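Local coordinates for protein Trypsin/factor XIIA inhibitor (Zea mays, PDB 1BEA) that inhibits mammalian trypsin and activated Hageman factor (factor XIIa), as a secreted, disulfide-bonded member of the cereal trypsin/alpha-amylase inhibitor family, at residues Y23-S26 / G30-P33; G78-L83 / E89-F94; R46-A49 / C55-T58; A95-L98 / A102-N105; G66-P69 / Q75-G78. One frame throughout, in Å; residues are numbered along the deposited sequence.

Contact 1 of 5, residues Y23-S26 / G30-P33; sequences YVTS and GIGP
The carbonyl oxygen of Ile31 takes a hydrogen bond from the hydroxyl of Thr25, with Thr25 OG1 2.8 Å from Ile31 O. The donor stands roughly beyond the oxygen, at a C=O...donor angle of 159°, and is tilted 19° from the carbonyl plane. Thr25 OG1 sits between its own backbone N and carbonyl carbon (chi1 57°), which turns it to the loop. Ile31 N returns a bond to Thr25 O at 3.1 Å, from above that carbonyl plane. Thr25 thus holds both backbone polar atoms of Ile31. This is the C-terminal end of helix 18-29, where Gly30 leaves helical geometry with positive phi. A side chain at Gly30 would be jammed against the preceding carbonyl oxygen. Gly30 N gives a weak hydrogen bond to Ser26 O at 2.8 Å. The chain then runs back along the helix toward Arg34, the active-site residue, and Leu35, where target proteases cleave. At Gly32 there is no room for a CB, which would clash with Ser26 OG. That hydroxyl is hydrogen-bonded to Trp22 O within the helix. One water donates to Ser26 OG, 3.3 Å away, and to Pro33 O, 2.7 Å away.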
# COMPACT_ATOMS: atom_id res chain seq x y z
N TYR A 23 -7.98 3.86 2.02
CA TYR A 23 -8.89 2.95 1.34
C TYR A 23 -8.91 1.65 2.19
O TYR A 23 -9.95 1.07 2.45
CB TYR A 23 -8.40 2.69 -0.08
CG TYR A 23 -9.14 1.59 -0.81
CD1 TYR A 23 -10.51 1.40 -0.61
CD2 TYR A 23 -8.49 0.78 -1.73
CE1 TYR A 23 -11.21 0.43 -1.30
CE2 TYR A 23 -9.19 -0.21 -2.44
CZ TYR A 23 -10.55 -0.38 -2.22
OH TYR A 23 -11.26 -1.36 -2.89
N VAL A 24 -7.74 1.22 2.65
CA VAL A 24 -7.63 0.04 3.45
C VAL A 24 -8.30 0.17 4.81
O VAL A 24 -8.94 -0.78 5.26
CB VAL A 24 -6.17 -0.35 3.67
CG1 VAL A 24 -6.05 -1.36 4.78
CG2 VAL A 24 -5.60 -0.93 2.40
N THR A 25 -8.16 1.32 5.48
CA THR A 25 -8.79 1.48 6.80
C THR A 25 -10.31 1.68 6.71
O THR A 25 -11.08 1.40 7.67
CB THR A 25 -8.20 2.66 7.60
OG1 THR A 25 -8.32 3.87 6.85
CG2 THR A 25 -6.79 2.41 7.90
N SER A 26 -10.75 2.17 5.56
CA SER A 26 -12.15 2.40 5.35
C SER A 26 -12.82 1.07 5.49
O SER A 26 -13.74 0.91 6.30
CB SER A 26 -12.38 2.93 3.95
OG SER A 26 -12.00 4.29 3.90
N GLY A 30 -13.33 0.66 9.09
CA GLY A 30 -14.53 1.49 9.07
C GLY A 30 -14.25 3.00 9.24
O GLY A 30 -15.15 3.79 9.48
N ILE A 31 -12.98 3.41 9.13
CA ILE A 31 -12.67 4.81 9.23
C ILE A 31 -11.83 5.28 8.04
O ILE A 31 -10.91 4.60 7.57
CB ILE A 31 -11.95 5.18 10.54
CG1 ILE A 31 -10.54 4.62 10.49
CG2 ILE A 31 -12.79 4.74 11.81
CD1 ILE A 31 -9.56 5.67 10.14
N GLY A 32 -12.16 6.45 7.54
CA GLY A 32 -11.42 6.98 6.42
C GLY A 32 -12.06 8.30 6.03
O GLY A 32 -12.91 8.83 6.75
N PRO A 33 -11.66 8.85 4.88
CA PRO A 33 -12.19 10.12 4.38
C PRO A 33 -13.61 9.99 3.92
O PRO A 33 -14.07 8.90 3.64
CB PRO A 33 -11.25 10.51 3.25
CG PRO A 33 -10.59 9.23 2.81
CD PRO A 33 -10.61 8.29 3.99
O HOH W 1 -14.56 6.33 4.31

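Contact 2 of 5, residues G78-L83 / E89-F94; sequences GRLEDL and EVQRGF
Gln91 turns its CG beside the backbone N (chi1 -37°) and runs extended from there, which carries its amide across to the backbone of Glu81. Leu80 also has CG beside its backbone N (chi1 -50°), and its CD1 reaches the helix backbone. The loop before helix 88-95 here lies against that helix, in the helical fold of the cereal inhibitor family. Gln91 NE2 donates to Glu81 O at 2.8 Å, from above the carbonyl plane, with a weak second bond to Cys86 O. A water donates to Gln91 OE1 at 3.0 Å and to Glu81 O at 3.2 Å, so both ends of the amide are tied to one loop carbonyl. The Leu80 and Gln91 side chains lie alongside, their ends pointing opposite ways. Leu80 CB comes 3.8 Å from Gln91 OE1, while Leu80 CD1 lies 3.7 Å from Arg92 N. The guanidinium of Arg92 turns to a salt bridge with Asp65. At the exposed end two like charges approach, with Asp82 OD2, which Arg88 N also bonds weakly, 3.9 Å from Glu89 OE2. A second water donates to Asp82 OD1 at 3.0 Å and, weakly, to Glu89 OE2.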
# COMPACT_ATOMS: atom_id res chain seq x y z
N GLY A 78 5.73 4.38 5.97
CA GLY A 78 4.59 3.48 5.90
C GLY A 78 4.24 2.68 7.13
O GLY A 78 4.42 3.12 8.26
N ARG A 79 3.71 1.49 6.88
CA ARG A 79 3.29 0.57 7.91
C ARG A 79 1.90 0.84 8.44
O ARG A 79 1.57 1.99 8.77
CB ARG A 79 4.25 0.57 9.08
CG ARG A 79 3.89 -0.47 10.11
CD ARG A 79 5.05 -0.80 11.05
NE ARG A 79 4.65 -1.74 12.11
CZ ARG A 79 5.12 -2.99 12.24
NH1 ARG A 79 6.01 -3.48 11.38
NH2 ARG A 79 4.66 -3.76 13.22
N LEU A 80 1.09 -0.23 8.53
CA LEU A 80 -0.26 -0.13 9.03
C LEU A 80 -0.17 -0.53 10.49
O LEU A 80 0.31 -1.62 10.79
CB LEU A 80 -1.20 -1.11 8.34
CG LEU A 80 -1.23 -1.17 6.82
CD1 LEU A 80 -1.76 -2.55 6.37
CD2 LEU A 80 -2.10 -0.05 6.31
N GLU A 81 -0.65 0.34 11.37
CA GLU A 81 -0.64 0.05 12.79
C GLU A 81 -2.05 -0.14 13.32
O GLU A 81 -3.03 0.02 12.60
CB GLU A 81 0.04 1.18 13.55
CG GLU A 81 1.55 1.16 13.39
CD GLU A 81 2.16 -0.18 13.76
OE1 GLU A 81 1.53 -1.24 13.54
OE2 GLU A 81 3.30 -0.18 14.27
N ASP A 82 -2.15 -0.48 14.59
CA ASP A 82 -3.44 -0.72 15.19
C ASP A 82 -4.26 0.53 15.37
O ASP A 82 -3.74 1.59 15.70
CB ASP A 82 -3.27 -1.41 16.52
CG ASP A 82 -2.85 -2.84 16.38
OD1 ASP A 82 -1.63 -3.10 16.33
OD2 ASP A 82 -3.74 -3.71 16.32
N LEU A 83 -5.55 0.39 15.16
CA LEU A 83 -6.47 1.49 15.32
C LEU A 83 -7.44 0.92 16.34
O LEU A 83 -7.68 -0.29 16.37
CB LEU A 83 -7.15 1.80 14.01
CG LEU A 83 -6.20 2.60 13.12
CD1 LEU A 83 -6.93 3.14 11.90
CD2 LEU A 83 -5.62 3.77 13.93
N GLU A 89 -3.16 -6.66 11.85
CA GLU A 89 -3.26 -7.91 11.09
C GLU A 89 -4.49 -7.94 10.18
O GLU A 89 -4.50 -8.58 9.11
CB GLU A 89 -3.30 -9.12 12.04
CG GLU A 89 -3.77 -8.80 13.45
CD GLU A 89 -2.64 -8.32 14.36
OE1 GLU A 89 -1.52 -8.87 14.32
OE2 GLU A 89 -2.88 -7.36 15.14
N VAL A 90 -5.54 -7.28 10.62
CA VAL A 90 -6.74 -7.26 9.80
C VAL A 90 -6.56 -6.40 8.55
O VAL A 90 -7.01 -6.76 7.48
CB VAL A 90 -7.93 -6.71 10.56
CG1 VAL A 90 -9.20 -7.07 9.80
CG2 VAL A 90 -7.96 -7.29 11.97
N GLN A 91 -5.90 -5.25 8.70
CA GLN A 91 -5.72 -4.36 7.56
C GLN A 91 -4.72 -4.91 6.54
O GLN A 91 -4.88 -4.72 5.34
CB GLN A 91 -5.29 -2.99 8.07
CG GLN A 91 -5.94 -2.58 9.37
CD GLN A 91 -5.22 -1.40 9.95
OE1 GLN A 91 -4.83 -0.50 9.22
NE2 GLN A 91 -5.02 -1.39 11.27
N ARG A 92 -3.69 -5.58 7.03
CA ARG A 92 -2.64 -6.21 6.22
C ARG A 92 -3.20 -7.18 5.18
O ARG A 92 -2.85 -7.14 3.98
CB ARG A 92 -1.73 -7.03 7.12
CG ARG A 92 -0.47 -6.36 7.54
CD ARG A 92 0.44 -7.37 8.21
NE ARG A 92 1.68 -7.61 7.47
CZ ARG A 92 1.90 -8.62 6.65
NH1 ARG A 92 0.97 -9.52 6.43
NH2 ARG A 92 3.07 -8.78 6.09
N GLY A 93 -4.03 -8.10 5.65
CA GLY A 93 -4.64 -9.06 4.76
C GLY A 93 -5.28 -8.36 3.58
O GLY A 93 -5.04 -8.71 2.43
N PHE A 94 -6.07 -7.33 3.83
CA PHE A 94 -6.71 -6.68 2.72
C PHE A 94 -5.77 -5.86 1.86
O PHE A 94 -5.99 -5.74 0.65
CB PHE A 94 -7.82 -5.77 3.22
CG PHE A 94 -8.42 -4.94 2.13
CD1 PHE A 94 -9.09 -5.56 1.06
CD2 PHE A 94 -8.28 -3.55 2.12
CE1 PHE A 94 -9.59 -4.81 0.01
CE2 PHE A 94 -8.78 -2.79 1.07
CZ PHE A 94 -9.43 -3.42 0.02
O HOH W 2 -2.70 1.56 9.85
O HOH W 3 -0.29 -5.74 16.56

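Contact 3 of 5, residues R46-A49 / C55-T58; sequences RELA and CRCT
Arg56 reaches across to the C-terminal turn of helix 37-49 and lays its guanidinium beside two backbone carbonyls. Its chain, extended from CG to NE, carries the guanidinium there. Arg56 NH2 donates to Ala49 O at 2.9 Å. This oxygen lies at the guanidinium edge, about 23° out of its plane. Arg56 NE makes a weak bond to Leu48 O, oblique to the guanidinium, at 3.2 Å, with a bent N-H...O angle of 121°. NE has a stronger partner in Ile51 O, and NH1 bonds Ala107 O. The positive group thus meets a carbonyl-rich helix end, whose dipole would probably suit it. Arg56 CG passes 3.4 Å from Leu48 O, and Leu48 CD1 lies loosely beside it, 4.3 Å from Arg56 CG. Leu48 has CG anti to its backbone N (chi1 -162°), and its CD1 comes 4.0 Å from Arg56 O. A methionine in place of Arg56 would probably leave the carbonyls of Ala49, Ile51 and Ala107 without this shared donor and free the turn to move. The contact joins the end of helix 37-49 to the start of helix 56-65. Disulfides from Cys55, just before that helix, to Cys6, and from Cys57, within it, to Cys115 link it to chain near both ends.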
# COMPACT_ATOMS: atom_id res chain seq x y z
N ARG A 46 -4.62 4.70 -8.74
CA ARG A 46 -3.84 5.69 -9.46
C ARG A 46 -2.45 5.83 -8.87
O ARG A 46 -1.47 5.91 -9.61
CB ARG A 46 -4.57 7.02 -9.41
CG ARG A 46 -4.26 7.94 -10.55
CD ARG A 46 -3.03 8.74 -10.21
NE ARG A 46 -3.32 10.16 -10.05
CZ ARG A 46 -2.95 10.89 -9.00
NH1 ARG A 46 -2.27 10.34 -7.99
NH2 ARG A 46 -3.27 12.18 -8.95
N GLU A 47 -2.34 5.87 -7.54
CA GLU A 47 -1.04 6.02 -6.89
C GLU A 47 -0.10 4.81 -7.08
O GLU A 47 1.13 4.96 -7.22
CB GLU A 47 -1.23 6.27 -5.39
CG GLU A 47 -1.42 7.71 -5.07
CD GLU A 47 -1.99 7.94 -3.68
OE1 GLU A 47 -1.97 7.01 -2.84
OE2 GLU A 47 -2.44 9.07 -3.42
N LEU A 48 -0.70 3.62 -7.02
CA LEU A 48 0.03 2.38 -7.19
C LEU A 48 0.52 2.24 -8.63
O LEU A 48 1.60 1.71 -8.90
CB LEU A 48 -0.90 1.21 -6.83
CG LEU A 48 -0.36 -0.20 -6.50
CD1 LEU A 48 0.84 -0.17 -5.56
CD2 LEU A 48 -1.51 -0.99 -5.87
N ALA A 49 -0.26 2.73 -9.58
CA ALA A 49 0.17 2.64 -10.97
C ALA A 49 1.27 3.64 -11.33
O ALA A 49 1.99 3.41 -12.32
CB ALA A 49 -0.99 2.84 -11.87
N CYS A 55 8.51 -2.15 -8.97
CA CYS A 55 8.49 -1.75 -7.55
C CYS A 55 7.11 -1.80 -6.90
O CYS A 55 7.01 -1.50 -5.72
CB CYS A 55 8.97 -0.30 -7.39
SG CYS A 55 10.69 0.03 -7.85
N ARG A 56 6.07 -2.20 -7.63
CA ARG A 56 4.74 -2.17 -7.06
C ARG A 56 4.55 -3.03 -5.82
O ARG A 56 3.99 -2.56 -4.83
CB ARG A 56 3.71 -2.45 -8.15
CG ARG A 56 3.39 -1.18 -8.92
CD ARG A 56 2.76 -1.44 -10.26
NE ARG A 56 2.76 -0.27 -11.16
CZ ARG A 56 2.44 -0.35 -12.46
NH1 ARG A 56 2.12 -1.51 -12.97
NH2 ARG A 56 2.47 0.72 -13.23
N CYS A 57 5.05 -4.25 -5.82
CA CYS A 57 4.88 -5.11 -4.62
C CYS A 57 5.66 -4.57 -3.42
O CYS A 57 5.26 -4.68 -2.26
CB CYS A 57 5.34 -6.54 -4.92
SG CYS A 57 4.36 -7.49 -6.14
N THR A 58 6.81 -4.00 -3.70
CA THR A 58 7.62 -3.44 -2.65
C THR A 58 6.88 -2.25 -2.03
O THR A 58 6.83 -2.10 -0.82
CB THR A 58 8.95 -3.02 -3.24
OG1 THR A 58 9.59 -4.19 -3.78
CG2 THR A 58 9.87 -2.42 -2.20

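Contact 4 of 5, residues A95-L98 / A102-N105; sequences AATL and AECN
Glu103 points its CB at the turn formed by Ala95 to Leu98. Glu103 CB lies 3.1 Å from Leu98 O, a close approach of an aliphatic carbon to a carbonyl oxygen. The next atom, Glu103 CG, is 3.2 Å from Thr97 OG1 and equally near Thr97 O. CG sits beside the backbone N (chi1 -61°), and the chain bends again at chi2. Past that bend Glu103 CD is 3.9 Å from Thr97 OG1, and the tip leads away from the turn. Glu103 OE2 is 4.0 Å from Thr97 OG1. OE1 accepts a hydrogen bond from Tyr23 OH of helix 18-29. Thr97 OG1 itself bonds Phe94 O, so the threonine hydroxyl is held against the end of helix 88-95. The side chains of Thr97 and Glu103 pass at a slant. Beside them, the one hydrogen bond between the segments runs from Cys104 N to Leu98 O at 2.7 Å. This bond is nearly straight (163°) and lies almost along the C=O axis. The 95-98 segment is a type I beta turn at the end of helix 88-95. Leu98 packs on helices 18-29 and 37-49, and the disulfide from Cys104 to Cys45 fastens the second segment to helix 37-49.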
# COMPACT_ATOMS: atom_id res chain seq x y z
N ALA A 95 -4.74 -5.28 2.47
CA ALA A 95 -3.80 -4.45 1.71
C ALA A 95 -3.02 -5.27 0.69
O ALA A 95 -2.65 -4.78 -0.36
CB ALA A 95 -2.81 -3.76 2.64
N ALA A 96 -2.77 -6.53 1.02
CA ALA A 96 -2.01 -7.37 0.12
C ALA A 96 -2.72 -7.67 -1.21
O ALA A 96 -2.07 -8.05 -2.17
CB ALA A 96 -1.64 -8.65 0.85
N THR A 97 -4.04 -7.43 -1.28
CA THR A 97 -4.83 -7.70 -2.50
C THR A 97 -4.97 -6.53 -3.44
O THR A 97 -5.59 -6.62 -4.49
CB THR A 97 -6.30 -8.14 -2.18
OG1 THR A 97 -7.15 -6.99 -2.09
CG2 THR A 97 -6.37 -8.89 -0.87
N LEU A 98 -4.36 -5.42 -3.08
CA LEU A 98 -4.56 -4.26 -3.92
C LEU A 98 -4.19 -4.45 -5.39
O LEU A 98 -4.95 -4.00 -6.24
CB LEU A 98 -3.84 -3.06 -3.31
CG LEU A 98 -4.69 -2.13 -2.41
CD1 LEU A 98 -6.07 -2.69 -2.10
CD2 LEU A 98 -3.92 -1.91 -1.15
N ALA A 102 -9.09 -8.07 -8.80
CA ALA A 102 -10.29 -7.85 -7.98
C ALA A 102 -10.20 -6.40 -7.55
O ALA A 102 -11.18 -5.66 -7.50
CB ALA A 102 -10.26 -8.74 -6.76
N GLU A 103 -8.97 -5.96 -7.27
CA GLU A 103 -8.78 -4.60 -6.86
C GLU A 103 -8.25 -3.71 -7.98
O GLU A 103 -8.97 -3.41 -8.90
CB GLU A 103 -7.89 -4.59 -5.63
CG GLU A 103 -8.51 -5.35 -4.45
CD GLU A 103 -9.77 -4.67 -3.90
OE1 GLU A 103 -9.91 -3.43 -4.06
OE2 GLU A 103 -10.62 -5.37 -3.32
N CYS A 104 -6.99 -3.28 -7.93
CA CYS A 104 -6.50 -2.35 -8.96
C CYS A 104 -6.12 -2.97 -10.28
O CYS A 104 -6.01 -2.28 -11.29
CB CYS A 104 -5.29 -1.56 -8.43
SG CYS A 104 -5.64 -0.39 -7.07
N ASN A 105 -5.91 -4.28 -10.27
CA ASN A 105 -5.49 -5.02 -11.46
C ASN A 105 -4.29 -4.41 -12.16
O ASN A 105 -4.35 -3.99 -13.33
CB ASN A 105 -6.62 -5.15 -12.47
CG ASN A 105 -6.36 -6.26 -13.43
OD1 ASN A 105 -7.01 -6.37 -14.45
ND2 ASN A 105 -5.39 -7.11 -13.10

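Contact 5 of 5, residues G66-P69 / Q75-G78; sequences GAIP and QLEG
Ala67 and Glu77 face each other as an antiparallel hydrogen-bonded pair. Ala67 N donates to Glu77 O at 3.0 Å, tilted 23° from the carbonyl plane. Glu77 N returns a bond to Ala67 O, also at 3.0 Å and straighter (165°). Gly66, just after helix 56-65, has positive phi and brings its CA to 3.0 Å from Glu77 O. A CB there would be tight against Glu77 O and Leu76 CD2. Two side chains flank this pair. Leu76 has CG anti to its backbone N (chi1 -180°), which brings its CD2 to 3.6 Å from Ala67 O. Ile68 stands across Leu76 and the two side chains meet, although the exact placing of Ile68 CD1 is doubtful, because the model sets it too close to the Leu76 backbone.

Further along, the ring of Pro69 meets the other segment. Pro69 CD lies 3.5 Å from Gln75 O, and Pro69 CG is 3.8 Å from Glu77 OE1. The ring crosses the Glu77 side chain at about a right angle. A glycine in place of Pro69 would probably open a gap beside Gln75 O and the Glu77 carboxylate, and let the backbone turn more freely.

The Glu77 side chain is bent at chi2, and its OE2 takes a hydrogen bond from Asn15 N. Glu77 also packs on Pro8, His14 and Pro16, so the N-terminal part of the chain covers it. The two segments form a single antiparallel beta bridge closing a surface loop, in a fold of helices and long loops.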
# COMPACT_ATOMS: atom_id res chain seq x y z
N GLY A 66 6.00 -1.23 6.58
CA GLY A 66 6.95 -0.16 6.77
C GLY A 66 8.37 -0.47 6.31
O GLY A 66 8.73 -1.61 5.99
N ALA A 67 9.18 0.58 6.29
CA ALA A 67 10.58 0.48 5.88
C ALA A 67 11.36 1.57 6.60
O ALA A 67 10.82 2.64 6.85
CB ALA A 67 10.68 0.68 4.39
N ILE A 68 12.62 1.32 6.93
CA ILE A 68 13.39 2.36 7.59
C ILE A 68 14.59 2.63 6.72
O ILE A 68 15.55 1.88 6.74
CB ILE A 68 13.86 1.95 9.00
CG1 ILE A 68 12.80 2.36 9.99
CG2 ILE A 68 15.12 2.72 9.41
CD1 ILE A 68 12.57 3.87 9.96
N PRO A 69 14.55 3.71 5.95
CA PRO A 69 15.68 4.00 5.08
C PRO A 69 16.83 4.47 5.94
O PRO A 69 16.62 5.17 6.92
CB PRO A 69 15.14 5.07 4.15
CG PRO A 69 14.02 5.72 4.92
CD PRO A 69 13.49 4.73 5.88
N GLN A 75 13.31 8.44 9.26
CA GLN A 75 12.13 8.05 10.01
C GLN A 75 11.45 6.88 9.31
O GLN A 75 11.67 6.62 8.13
CB GLN A 75 11.14 9.21 10.11
CG GLN A 75 10.30 9.38 8.84
CD GLN A 75 8.80 9.57 9.11
OE1 GLN A 75 8.18 10.47 8.53
NE2 GLN A 75 8.22 8.73 9.97
N LEU A 76 10.60 6.19 10.07
CA LEU A 76 9.83 5.05 9.61
C LEU A 76 8.79 5.44 8.59
O LEU A 76 7.91 6.25 8.87
CB LEU A 76 9.16 4.38 10.81
CG LEU A 76 8.26 3.13 10.76
CD1 LEU A 76 6.83 3.53 10.36
CD2 LEU A 76 8.88 2.10 9.82
N GLU A 77 8.92 4.84 7.40
CA GLU A 77 8.03 5.05 6.27
C GLU A 77 6.95 3.96 6.29
O GLU A 77 7.23 2.78 6.61
CB GLU A 77 8.85 4.92 4.97
CG GLU A 77 8.53 5.91 3.87
CD GLU A 77 9.34 7.19 3.98
OE1 GLU A 77 10.55 7.15 4.26
OE2 GLU A 77 8.75 8.27 3.79
N GLY A 78 5.73 4.38 5.97
CA GLY A 78 4.59 3.48 5.90
C GLY A 78 4.24 2.68 7.13
O GLY A 78 4.42 3.12 8.26

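Contacts 1, 2 and 4 meet round helices 18-29 and 88-95. Contact 1 touches contact 2 where Val24 CG2 lies 3.8 Å from Phe94 CD2, and the rings of Tyr23 and Phe94 pack edge-to-face. Contact 1 reaches contact 4 through Tyr23 OH, 2.7 Å from Glu103 OE1. Contact 3 joins contact 4 by Leu48 CD2 and Leu98 CB, 4.0 Å apart. Contact 5 runs into contact 2 at the shared Gly78, but its centre is about 22 Å from that of contact 4. The active-site residue Arg34 directly follows Pro33, so contact 1 leads into the reactive site. The other contacts lie away from it.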